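Local coordinates for dihydroneopterin aldolase (Burkholderia thailandensis, PDB 3V9O), which belongs to the dihydroneopterin aldolase family and forms a four-chain assembly of subunits that each pair an antiparallel sheet with two helices, at residues Leu77-Arg88 / Ala100-His108. Residues are numbered along the deposited sequence; the frame is centred on the assembly and turned at random.
Sequences LMKQSVAQCVAR and AIAASLLAH. With EDO (1,2-ethanediol), chain F.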
ATOM      1  N   LEU A  77      23.238  -0.918  -6.204  1.00 18.53           N
ATOM      2  CA  LEU A  77      22.980  -1.654  -7.419  0.53 18.44           C
ATOM      3  C   LEU A  77      21.668  -1.278  -8.087  1.00 17.36           C
ATOM      4  O   LEU A  77      21.588  -1.288  -9.330  1.00 17.14           O
ATOM      5  CB  LEU A  77      23.026  -3.139  -7.103  0.53 19.09           C
ATOM      6  CG  LEU A  77      22.594  -4.113  -8.169  0.53 22.71           C
ATOM      7  CD1 LEU A  77      23.837  -4.378  -9.003  0.53 28.67           C
ATOM      8  CD2 LEU A  77      22.018  -5.398  -7.520  0.53 20.92           C
ATOM      9  N   MET A  78      20.646  -0.866  -7.321  1.00 14.81           N
ATOM     10  CA  MET A  78      19.371  -0.504  -7.950  1.00 13.51           C
ATOM     11  C   MET A  78      19.533   0.751  -8.828  1.00 16.13           C
ATOM     12  O   MET A  78      19.171   0.703 -10.034  1.00 15.69           O
ATOM     13  CB  MET A  78      18.297  -0.298  -6.891  1.00 13.59           C
ATOM     14  CG  MET A  78      17.929  -1.579  -6.166  1.00 14.19           C
ATOM     15  SD  MET A  78      16.639  -1.408  -4.937  1.00 15.20           S
ATOM     16  CE  MET A  78      17.542  -0.539  -3.603  1.00 16.18           C
ATOM     17  N   LYS A  79      20.056   1.852  -8.288  1.00 14.68           N
ATOM     18  CA  LYS A  79      20.215   3.050  -9.090  1.00 16.37           C
ATOM     19  C   LYS A  79      21.202   2.778 -10.230  1.00 18.09           C
ATOM     20  O   LYS A  79      20.956   3.242 -11.356  1.00 18.28           O
ATOM     21  CB  LYS A  79      20.647   4.231  -8.188  1.00 21.08           C
ATOM     22  CG  LYS A  79      20.682   5.577  -8.903  1.00 27.89           C
ATOM     23  CD  LYS A  79      21.009   6.796  -8.030  1.00 25.09           C
ATOM     24  CE  LYS A  79      21.402   7.965  -9.007  1.00 30.93           C
ATOM     25  NZ  LYS A  79      21.715   9.235  -8.414  1.00 37.32           N
ATOM     26  N   GLN A  80      22.256   2.013  -9.997  1.00 17.61           N
ATOM     27  CA  GLN A  80      23.226   1.698 -11.067  1.00 19.00           C
ATOM     28  C   GLN A  80      22.568   0.973 -12.224  1.00 18.72           C
ATOM     29  O   GLN A  80      22.884   1.258 -13.400  1.00 19.91           O
ATOM     30  CB  GLN A  80      24.333   0.830 -10.469  1.00 21.71           C
ATOM     31  CG  GLN A  80      25.338   1.648  -9.663  1.00 31.61           C
ATOM     32  CD  GLN A  80      26.250   0.817  -8.756  1.00 37.39           C
ATOM     33  OE1 GLN A  80      26.161  -0.423  -8.693  1.00 39.88           O
ATOM     34  NE2 GLN A  80      27.111   1.513  -8.011  1.00 40.07           N
ATOM     35  N   SER A  81      21.737  -0.003 -11.919  1.00 17.43           N
ATOM     36  CA  SER A  81      21.071  -0.740 -12.973  0.63 18.04           C
ATOM     37  C   SER A  81      20.104   0.130 -13.754  1.00 18.30           C
ATOM     38  O   SER A  81      20.049   0.013 -15.003  1.00 18.27           O
ATOM     39  CB  SER A  81      20.412  -1.992 -12.436  0.63 16.84           C
ATOM     40  OG  SER A  81      21.406  -2.731 -11.757  0.63 27.58           O
ATOM     41  N   VAL A  82      19.353   0.994 -13.077  1.00 15.58           N
ATOM     42  CA  VAL A  82      18.474   1.911 -13.820  1.00 16.02           C
ATOM     43  C   VAL A  82      19.337   2.779 -14.712  1.00 16.80           C
ATOM     44  O   VAL A  82      19.042   2.923 -15.916  1.00 17.83           O
ATOM     45  CB  VAL A  82      17.696   2.783 -12.844  1.00 16.97           C
ATOM     46  CG1 VAL A  82      16.923   3.860 -13.644  1.00 18.49           C
ATOM     47  CG2 VAL A  82      16.716   1.893 -12.082  1.00 17.30           C
ATOM     48  N   ALA A  83      20.424   3.351 -14.220  1.00 16.88           N
ATOM     49  CA  ALA A  83      21.256   4.211 -15.058  1.00 18.52           C
ATOM     50  C   ALA A  83      21.782   3.485 -16.271  1.00 20.42           C
ATOM     51  O   ALA A  83      21.793   4.059 -17.403  1.00 22.28           O
ATOM     52  CB  ALA A  83      22.453   4.770 -14.272  1.00 19.31           C
ATOM     53  N   GLN A  84      22.214   2.240 -16.110  1.00 17.49           N
ATOM     54  CA  GLN A  84      22.757   1.496 -17.228  1.00 20.31           C
ATOM     55  C   GLN A  84      21.674   1.285 -18.295  1.00 19.35           C
ATOM     56  O   GLN A  84      21.933   1.423 -19.481  1.00 21.67           O
ATOM     57  CB  GLN A  84      23.295   0.160 -16.743  1.00 23.99           C
ATOM     58  CG  GLN A  84      24.607   0.306 -15.994  1.00 34.53           C
ATOM     59  CD  GLN A  84      24.980  -0.910 -15.144  1.00 45.12           C
ATOM     60  OE1 GLN A  84      24.228  -1.900 -15.037  1.00 44.44           O
ATOM     61  NE2 GLN A  84      26.159  -0.833 -14.518  1.00 50.38           N
ATOM     62  N   CYS A  85      20.474   0.945 -17.858  1.00 18.58           N
ATOM     63  CA  CYS A  85      19.383   0.713 -18.804  1.00 18.88           C
ATOM     64  C   CYS A  85      18.947   1.966 -19.538  1.00 19.69           C
ATOM     65  O   CYS A  85      18.774   1.946 -20.779  1.00 22.82           O
ATOM     66  CB  CYS A  85      18.203   0.016 -18.090  1.00 16.80           C
ATOM     67  SG  CYS A  85      18.538  -1.657 -17.548  1.00 19.06           S
ATOM     68  N   VAL A  86      18.858   3.061 -18.823  1.00 20.69           N
ATOM     69  CA  VAL A  86      18.436   4.343 -19.424  1.00 19.63           C
ATOM     70  C   VAL A  86      19.516   4.797 -20.406  1.00 26.55           C
ATOM     71  O   VAL A  86      19.192   5.318 -21.510  1.00 26.87           O
ATOM     72  CB  VAL A  86      18.202   5.374 -18.295  1.00 22.09           C
ATOM     73  CG1 VAL A  86      18.039   6.783 -18.842  1.00 27.82           C
ATOM     74  CG2 VAL A  86      17.002   5.003 -17.486  1.00 22.19           C
ATOM     75  N   ALA A  87      20.789   4.542 -20.101  1.00 33.73           N
ATOM     76  CA  ALA A  87      21.893   5.030 -20.920  1.00 31.09           C
ATOM     77  C   ALA A  87      22.006   4.318 -22.270  1.00 31.62           C
ATOM     78  O   ALA A  87      22.716   4.789 -23.181  1.00 30.85           O
ATOM     79  CB  ALA A  87      23.216   4.873 -20.147  1.00 30.28           C
ATOM     80  N   ARG A  88      21.337   3.178 -22.416  1.00 34.21           N
ATOM     81  CA  ARG A  88      21.350   2.456 -23.706  1.00 38.99           C
ATOM     82  C   ARG A  88      20.590   3.189 -24.806  1.00 40.10           C
ATOM     83  O   ARG A  88      20.796   2.926 -25.995  1.00 37.52           O
ATOM     84  CB  ARG A  88      20.796   1.038 -23.561  1.00 43.23           C
ATOM     85  CG  ARG A  88      21.597   0.149 -22.617  1.00 47.35           C
ATOM     86  CD  ARG A  88      20.927  -1.192 -22.460  1.00 56.26           C
ATOM     87  NE  ARG A  88      21.433  -1.950 -21.314  1.00 58.22           N
ATOM     88  CZ  ARG A  88      20.712  -2.832 -20.635  1.00 57.74           C
ATOM     89  NH1 ARG A  88      19.451  -3.049 -20.972  1.00 57.25           N
ATOM     90  NH2 ARG A  88      21.240  -3.486 -19.609  1.00 64.73           N
ATOM     91  N   ALA A 100      13.886  -4.459 -18.836  1.00 15.28           N
ATOM     92  CA  ALA A 100      15.336  -4.452 -18.853  1.00 16.71           C
ATOM     93  C   ALA A 100      15.906  -4.221 -17.469  1.00 14.92           C
ATOM     94  O   ALA A 100      16.894  -4.888 -17.105  1.00 16.34           O
ATOM     95  CB  ALA A 100      15.867  -3.399 -19.831  1.00 17.66           C
ATOM     96  N   ILE A 101      15.290  -3.367 -16.648  1.00 14.03           N
ATOM     97  CA  ILE A 101      15.764  -3.107 -15.307  1.00 14.99           C
ATOM     98  C   ILE A 101      15.557  -4.374 -14.496  1.00 14.86           C
ATOM     99  O   ILE A 101      16.480  -4.807 -13.756  1.00 14.69           O
ATOM    100  CB  ILE A 101      15.003  -1.943 -14.678  1.00 14.44           C
ATOM    101  CG1 ILE A 101      15.398  -0.641 -15.380  1.00 14.79           C
ATOM    102  CG2 ILE A 101      15.380  -1.789 -13.170  1.00 13.47           C
ATOM    103  CD1 ILE A 101      14.351   0.485 -15.092  1.00 14.55           C
ATOM    104  N   ALA A 102      14.379  -4.999 -14.625  1.00 14.16           N
ATOM    105  CA  ALA A 102      14.154  -6.228 -13.865  1.00 14.30           C
ATOM    106  C   ALA A 102      15.142  -7.326 -14.248  1.00 14.66           C
ATOM    107  O   ALA A 102      15.675  -8.013 -13.343  1.00 16.19           O
ATOM    108  CB  ALA A 102      12.714  -6.731 -14.043  1.00 14.19           C
ATOM    109  N   ALA A 103      15.413  -7.518 -15.533  1.00 14.85           N
ATOM    110  CA  ALA A 103      16.351  -8.573 -15.948  1.00 16.45           C
ATOM    111  C   ALA A 103      17.760  -8.288 -15.422  1.00 17.26           C
ATOM    112  O   ALA A 103      18.460  -9.229 -14.953  1.00 17.71           O
ATOM    113  CB  ALA A 103      16.360  -8.722 -17.459  1.00 18.33           C
ATOM    114  N   SER A 104      18.191  -7.034 -15.504  1.00 15.91           N
ATOM    115  CA  SER A 104      19.495  -6.667 -14.974  1.00 14.98           C
ATOM    116  C   SER A 104      19.618  -6.996 -13.498  1.00 15.50           C
ATOM    117  O   SER A 104      20.634  -7.558 -13.066  1.00 17.53           O
ATOM    118  CB  SER A 104      19.699  -5.157 -15.235  1.00 16.65           C
ATOM    119  OG  SER A 104      20.913  -4.724 -14.660  1.00 20.35           O
ATOM    120  N   LEU A 105      18.607  -6.637 -12.709  1.00 14.13           N
ATOM    121  CA  LEU A 105      18.707  -6.815 -11.262  1.00 14.09           C
ATOM    122  C   LEU A 105      18.561  -8.291 -10.831  1.00 14.16           C
ATOM    123  O   LEU A 105      19.126  -8.676  -9.796  1.00 16.05           O
ATOM    124  CB  LEU A 105      17.616  -5.953 -10.574  1.00 14.21           C
ATOM    125  CG  LEU A 105      18.061  -4.479 -10.562  1.00 16.42           C
ATOM    126  CD1 LEU A 105      16.842  -3.669 -10.150  1.00 17.27           C
ATOM    127  CD2 LEU A 105      19.241  -4.185  -9.644  1.00 17.56           C
ATOM    128  N   LEU A 106      17.838  -9.101 -11.607  1.00 14.40           N
ATOM    129  CA  LEU A 106      17.758 -10.536 -11.336  1.00 16.27           C
ATOM    130  C   LEU A 106      19.073 -11.209 -11.602  1.00 17.11           C
ATOM    131  O   LEU A 106      19.279 -12.323 -11.117  1.00 18.75           O
ATOM    132  CB  LEU A 106      16.718 -11.189 -12.222  1.00 18.00           C
ATOM    133  CG  LEU A 106      15.320 -10.921 -11.723  1.00 20.01           C
ATOM    134  CD1 LEU A 106      14.347 -11.245 -12.901  1.00 27.31           C
ATOM    135  CD2 LEU A 106      14.968 -11.703 -10.445  1.00 22.06           C
ATOM    136  N   ALA A 107      19.997 -10.600 -12.356  1.00 16.99           N
ATOM    137  CA  ALA A 107      21.208 -11.309 -12.792  1.00 16.62           C
ATOM    138  C   ALA A 107      22.309 -11.271 -11.737  1.00 20.33           C
ATOM    139  O   ALA A 107      23.462 -10.943 -12.014  1.00 24.02           O
ATOM    140  CB  ALA A 107      21.706 -10.729 -14.149  1.00 20.38           C
ATOM    141  N   HIS A 108      21.959 -11.596 -10.483  1.00 19.19           N
ATOM    142  CA  HIS A 108      22.868 -11.509  -9.337  1.00 19.91           C
ATOM    143  C   HIS A 108      22.538 -12.698  -8.452  1.00 21.00           C
ATOM    144  O   HIS A 108      21.354 -12.986  -8.184  1.00 22.36           O
ATOM    145  CB  HIS A 108      22.709 -10.212  -8.564  1.00 19.13           C
ATOM    146  CG  HIS A 108      23.036  -9.004  -9.362  1.00 19.64           C
ATOM    147  ND1 HIS A 108      24.335  -8.585  -9.608  1.00 22.84           N
ATOM    148  CD2 HIS A 108      22.223  -8.203 -10.088  1.00 20.73           C
ATOM    149  CE1 HIS A 108      24.293  -7.544 -10.433  1.00 22.76           C
ATOM    150  NE2 HIS A 108      23.023  -7.292 -10.736  1.00 21.82           N
TER
HETATM  151  C1  EDO F 144      16.583  -1.426 -23.545  1.00 50.51           C
HETATM  152  O1  EDO F 144      17.398  -2.585 -23.374  1.00 56.22           O
HETATM  153  C2  EDO F 144      16.592  -0.651 -22.234  1.00 44.92           C
HETATM  154  O2  EDO F 144      17.855  -0.881 -21.576  1.00 35.27           O
HETATM  155  O   HOH W   1      22.146  -5.142 -12.107  1.00 25.02           O
HETATM  156  O   HOH W   2      22.464  -3.210 -16.523  1.00 47.93           O
HETATM  157  O   HOH W   3      18.885  -5.569 -19.051  1.00 29.74           O
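Segments 77-88 and 100-108 are helical over most of their length; their axes come within 9.2 Å at 132° to each other, Val82 and Ile101 being closest in backbone. They belong to the helical layer of the family's T-fold (tunnelling fold), a beta-beta-alpha-alpha-beta-beta unit with both helices on one face of an antiparallel sheet. Their pairing illustrates how an interface can be apolar on the side facing the sheet and water-bridged on the other. Toward the sheet, Val82 CG2 meets Ile101 CG2, while Leu105 reaches Val53 and Val114 on the strands. Leu105 CD2 lies 3.7 Å from Leu77 CG, the two side chains alongside each other and pointing opposite ways. A chi1 of 171°, setting CG opposite the backbone N, carries the Leu77 methyls to the His108 ring, CD2 over one face in a CH-pi contact 4.0 Å from the centroid. Cys85 SG packs on Ala100 CB and Ile101 CG1. One water joins Ser104 OG to His108 NE2, lying in the ring plane; a second links Ser104 OG to Gln84 OE1. Beside Ala100, a 1,2-ethanediol, probably from the crystallisation liquor, donates through O2 to Cys85 O; Arg88 NH1 bonds its O1 at 3.2 Å and, weakly, its O2 at 2.8 Å.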